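Local coordinates for protein fiber (Human adenovirus 35, PDB 2QLK) that serves as the receptor-binding head of the viral fibre, its trimeric knob domain attaching adenovirus 35 to host cells, with CD46 as the receptor, at residues A[22-27]-A[122-127]; A[131-136]-A[168-173]. All coordinates share one frame; numbering follows the deposited sequence.

Overall arrangement
Both contacts lie within the knob, an antiparallel β-sandwich that forms a trimer, and both use the long loop between strands 106-107 and 142-150. Contact 1 packs the earlier part of that loop against strand 23-25 of the five-stranded sheet and is buried. Contact 2 sets the later part, 131-136, against the HI loop between strands 157-166 and 177-186 of the four-stranded sheet, and lies at the surface. Their centres are about 19 Å apart. They meet where Thr-127 CG2 comes within 4.2 Å of Phe-132 CE2. Neither contact includes a bound ligand, and whether the residues of contact 2 touch CD46 is not established here.

Contact 1: residues A[22-27]-A[122-127]; sequences NTLWTG and AFMPST
Phe-123 has CG anti to its carbonyl carbon (chi1 -69°), which turns a face of its ring to Leu-24 CB, while Leu-24 has CG anti to its backbone N (chi1 -169°), which carries CD2 back toward Phe-123 CB; the two side chains cross obliquely. Leu-24 CB sits 3.6 Å from the centroid of the Phe-123 ring and only 12° off its normal, a CH-pi contact almost central on the face. The CD2 methyl reaches the ring's root, with Leu-24 CD2 3.6 Å from Phe-123 CB, so one leucine spans the ring and its stem. At the far end the phenyl group meets strand backbone: Phe-123 CZ lies 3.3 Å from Asn-22 C, which is in the ring plane at its edge. Thr-23 N, 3.3 Å from Phe-123 CZ, lies near the ring plane at the same edge. Met-124 adds a looser apolar touch, its CE 4.5 Å from Leu-24 CD2. By this apolar packing the loop after strand 106-107 sets Phe-123 on an inner strand of the five-stranded sheet of the knob's antiparallel β-sandwich. Polar anchoring comes from the surroundings: Phe-123 O bonds Tyr-207 OH, and Asn-22 ND2 bonds Lys-53 O. Strand 23-25 runs between strands 45-54 and 106-107, pairing with Leu-51 and Lys-106, and its Trp-25 packs on Ile-208 of the second subunit.

Contact 2: residues A[131-136]-A[168-173]; sequences PFNTTT and SRMISS
Phe-132 and Ser-168 bring two irregular backbones together with their CA atoms just 3.8 Å apart, Ser-168 CA donating a CA-H...O contact to Pro-131 O. This is loop-on-loop packing at the surface of the knob's β-sandwich: 168-173 belongs to the HI loop, and Met-170 is the centre of an inverse gamma turn. Its side chain makes a Met-aromatic contact with Phe-132. A bend at the last torsion (chi3 74°) turns the methyl over the phenyl ring, so that Met-170 CE stands 3.5 Å from the ring centroid, while SD lies farther out above the same ring. On the same side of the ring Met-170 CB lies 3.3 Å from Phe-132 CE1, and the two side chains cross at about a right angle. Arg-169 folds back through two bends and turns its guanidinium to the other loop, but its NH2 lies 2.6 Å from Thr-134 N, another donor. That short approach makes the guanidinium position doubtful, and with it the bonds to Ser-168 O and the weak, long one from NH1 to Thr-135 OG1. The backbone O of Thr-135 is bonded by Arg-155 of the third subunit, and Ser-168 OG is hydrogen-bonded to Asp-138 OD1. Ser-168 O also takes a weak bond from Asn-133 N and faces the edge of the phenyl ring, 3.2 Å from Phe-132 CD1.

Contact 1: residues A[22-27]-A[122-127]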
# COMPACT_ATOMS: atom_id res chain seq x y z
N ASN A 22 -19.70 3.31 -5.71
CA ASN A 22 -18.50 3.74 -6.41
C ASN A 22 -17.48 2.61 -6.39
O ASN A 22 -16.30 2.81 -6.10
CB ASN A 22 -17.92 4.97 -5.71
CG ASN A 22 -17.56 4.70 -4.27
OD1 ASN A 22 -18.40 4.28 -3.47
ND2 ASN A 22 -16.30 4.94 -3.92
N THR A 23 -17.95 1.41 -6.71
CA THR A 23 -17.09 0.25 -6.70
C THR A 23 -17.34 -0.73 -7.86
O THR A 23 -18.46 -1.22 -8.05
CB THR A 23 -17.21 -0.46 -5.33
OG1 THR A 23 -16.70 -1.80 -5.41
CG2 THR A 23 -18.66 -0.48 -4.87
N LEU A 24 -16.29 -0.98 -8.63
CA LEU A 24 -16.32 -1.89 -9.77
C LEU A 24 -15.48 -3.13 -9.39
O LEU A 24 -14.31 -3.00 -9.03
CB LEU A 24 -15.72 -1.18 -10.98
CG LEU A 24 -15.82 -1.77 -12.37
CD1 LEU A 24 -17.29 -1.99 -12.76
CD2 LEU A 24 -15.15 -0.80 -13.34
N TRP A 25 -16.06 -4.32 -9.46
CA TRP A 25 -15.32 -5.51 -9.07
C TRP A 25 -15.78 -6.80 -9.71
O TRP A 25 -16.78 -6.85 -10.43
CB TRP A 25 -15.36 -5.68 -7.54
CG TRP A 25 -16.73 -5.98 -6.98
CD1 TRP A 25 -17.93 -5.80 -7.61
CD2 TRP A 25 -17.04 -6.50 -5.68
NE1 TRP A 25 -18.96 -6.18 -6.79
CE2 TRP A 25 -18.45 -6.61 -5.60
CE3 TRP A 25 -16.27 -6.88 -4.58
CZ2 TRP A 25 -19.10 -7.08 -4.45
CZ3 TRP A 25 -16.92 -7.36 -3.43
CH2 TRP A 25 -18.33 -7.45 -3.38
N THR A 26 -15.03 -7.86 -9.42
CA THR A 26 -15.33 -9.17 -9.95
C THR A 26 -16.33 -9.90 -9.07
O THR A 26 -16.75 -11.00 -9.41
CB THR A 26 -14.06 -10.05 -10.04
OG1 THR A 26 -13.42 -10.11 -8.76
CG2 THR A 26 -13.09 -9.52 -11.07
N GLY A 27 -16.72 -9.29 -7.95
CA GLY A 27 -17.63 -9.96 -7.02
C GLY A 27 -16.72 -10.77 -6.11
O GLY A 27 -15.67 -11.22 -6.56
N ALA A 122 -15.18 6.09 -15.07
CA ALA A 122 -14.58 6.78 -13.94
C ALA A 122 -13.64 5.87 -13.13
O ALA A 122 -12.93 6.33 -12.24
CB ALA A 122 -15.67 7.34 -13.05
N PHE A 123 -13.64 4.58 -13.44
CA PHE A 123 -12.77 3.63 -12.78
C PHE A 123 -11.56 3.34 -13.65
O PHE A 123 -10.69 2.55 -13.29
CB PHE A 123 -13.49 2.30 -12.52
CG PHE A 123 -14.57 2.38 -11.50
CD1 PHE A 123 -15.87 2.77 -11.86
CD2 PHE A 123 -14.30 2.05 -10.16
CE1 PHE A 123 -16.89 2.82 -10.90
CE2 PHE A 123 -15.30 2.09 -9.20
CZ PHE A 123 -16.61 2.48 -9.56
N MET A 124 -11.49 3.98 -14.81
CA MET A 124 -10.41 3.73 -15.75
C MET A 124 -9.18 4.58 -15.52
O MET A 124 -9.27 5.69 -14.99
CB MET A 124 -10.93 3.95 -17.17
CG MET A 124 -12.08 3.03 -17.57
SD MET A 124 -11.52 1.30 -17.85
CE MET A 124 -12.32 0.51 -16.56
N PRO A 125 -8.00 4.06 -15.89
CA PRO A 125 -6.71 4.74 -15.76
C PRO A 125 -6.58 5.90 -16.73
O PRO A 125 -6.65 5.71 -17.97
CB PRO A 125 -5.70 3.64 -16.08
CG PRO A 125 -6.48 2.72 -17.00
CD PRO A 125 -7.81 2.66 -16.30
N SER A 126 -6.36 7.09 -16.19
CA SER A 126 -6.18 8.29 -17.00
C SER A 126 -5.21 8.09 -18.17
O SER A 126 -4.05 7.70 -17.98
CB SER A 126 -5.67 9.43 -16.11
OG SER A 126 -4.99 10.41 -16.89
N THR A 127 -5.68 8.38 -19.39
CA THR A 127 -4.82 8.23 -20.57
C THR A 127 -3.82 9.37 -20.64
O THR A 127 -2.92 9.36 -21.47
CB THR A 127 -5.62 8.20 -21.88
OG1 THR A 127 -6.57 9.27 -21.88
CG2 THR A 127 -6.35 6.86 -22.03

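Contact 2: residues A[131-136]-A[168-173]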
# COMPACT_ATOMS: atom_id res chain seq x y z
N PRO A 131 -0.26 7.43 -20.66
CA PRO A 131 -0.44 7.48 -22.11
C PRO A 131 -0.13 6.20 -22.88
O PRO A 131 0.68 5.39 -22.46
CB PRO A 131 0.48 8.63 -22.53
CG PRO A 131 1.62 8.50 -21.55
CD PRO A 131 0.90 8.24 -20.25
N PHE A 132 -0.80 6.05 -24.03
CA PHE A 132 -0.63 4.90 -24.91
C PHE A 132 0.56 5.11 -25.85
O PHE A 132 1.24 6.14 -25.78
CB PHE A 132 -1.88 4.71 -25.76
CG PHE A 132 -2.90 3.79 -25.16
CD1 PHE A 132 -2.65 2.43 -25.07
CD2 PHE A 132 -4.10 4.29 -24.69
CE1 PHE A 132 -3.59 1.57 -24.53
CE2 PHE A 132 -5.06 3.43 -24.14
CZ PHE A 132 -4.81 2.08 -24.06
N ASN A 133 0.79 4.14 -26.73
CA ASN A 133 1.87 4.20 -27.72
C ASN A 133 3.08 5.05 -27.35
O ASN A 133 3.46 5.96 -28.09
CB ASN A 133 1.30 4.70 -29.06
CG ASN A 133 0.43 3.66 -29.75
OD1 ASN A 133 0.92 2.64 -30.24
ND2 ASN A 133 -0.88 3.92 -29.78
N THR A 134 3.69 4.76 -26.20
CA THR A 134 4.86 5.50 -25.74
C THR A 134 5.82 4.65 -24.91
O THR A 134 5.48 4.19 -23.82
CB THR A 134 4.47 6.72 -24.86
OG1 THR A 134 3.55 6.31 -23.85
CG2 THR A 134 3.86 7.83 -25.71
N THR A 135 7.03 4.44 -25.43
CA THR A 135 8.05 3.69 -24.71
C THR A 135 8.99 4.73 -24.13
O THR A 135 9.73 4.47 -23.18
CB THR A 135 8.84 2.74 -25.64
OG1 THR A 135 7.94 1.84 -26.29
CG2 THR A 135 9.84 1.93 -24.83
N THR A 136 8.95 5.93 -24.72
CA THR A 136 9.76 7.05 -24.27
C THR A 136 9.12 7.45 -22.94
O THR A 136 9.77 8.01 -22.05
CB THR A 136 9.66 8.26 -25.24
OG1 THR A 136 10.02 7.84 -26.56
CG2 THR A 136 10.58 9.38 -24.80
N SER A 168 -0.87 2.13 -22.14
CA SER A 168 0.37 1.87 -22.89
C SER A 168 0.24 1.06 -24.20
O SER A 168 0.45 1.61 -25.28
CB SER A 168 1.39 1.17 -21.99
OG SER A 168 2.49 0.70 -22.75
N ARG A 169 -0.08 -0.23 -24.10
CA ARG A 169 -0.20 -1.06 -25.31
C ARG A 169 -1.66 -1.46 -25.59
O ARG A 169 -2.17 -2.41 -25.00
CB ARG A 169 0.63 -2.35 -25.17
CG ARG A 169 2.01 -2.20 -24.53
CD ARG A 169 2.99 -1.40 -25.36
NE ARG A 169 2.72 0.03 -25.32
CZ ARG A 169 3.57 0.97 -25.70
NH1 ARG A 169 4.77 0.63 -26.17
NH2 ARG A 169 3.24 2.25 -25.62
N MET A 170 -2.32 -0.75 -26.50
CA MET A 170 -3.71 -1.08 -26.85
C MET A 170 -3.74 -2.21 -27.88
O MET A 170 -3.74 -1.97 -29.08
CB MET A 170 -4.46 0.14 -27.40
CG MET A 170 -3.76 0.89 -28.53
SD MET A 170 -4.83 2.14 -29.26
CE MET A 170 -4.81 3.40 -27.99
N ILE A 171 -3.76 -3.45 -27.38
CA ILE A 171 -3.78 -4.64 -28.22
C ILE A 171 -4.32 -4.39 -29.62
O ILE A 171 -3.64 -4.65 -30.61
CB ILE A 171 -4.63 -5.76 -27.58
CG1 ILE A 171 -4.75 -6.94 -28.55
CG2 ILE A 171 -6.00 -5.23 -27.22
CD1 ILE A 171 -5.69 -8.03 -28.08
N SER A 172 -5.54 -3.86 -29.69
CA SER A 172 -6.16 -3.60 -30.98
C SER A 172 -7.51 -2.90 -30.87
O SER A 172 -7.69 -1.95 -30.10
CB SER A 172 -6.35 -4.91 -31.73
OG SER A 172 -7.25 -5.76 -31.03
N SER A 173 -8.45 -3.41 -31.66
CA SER A 173 -9.82 -2.92 -31.73
C SER A 173 -10.00 -1.48 -31.28
O SER A 173 -9.22 -0.59 -31.61
CB SER A 173 -10.74 -3.84 -30.92
OG SER A 173 -10.42 -3.80 -29.54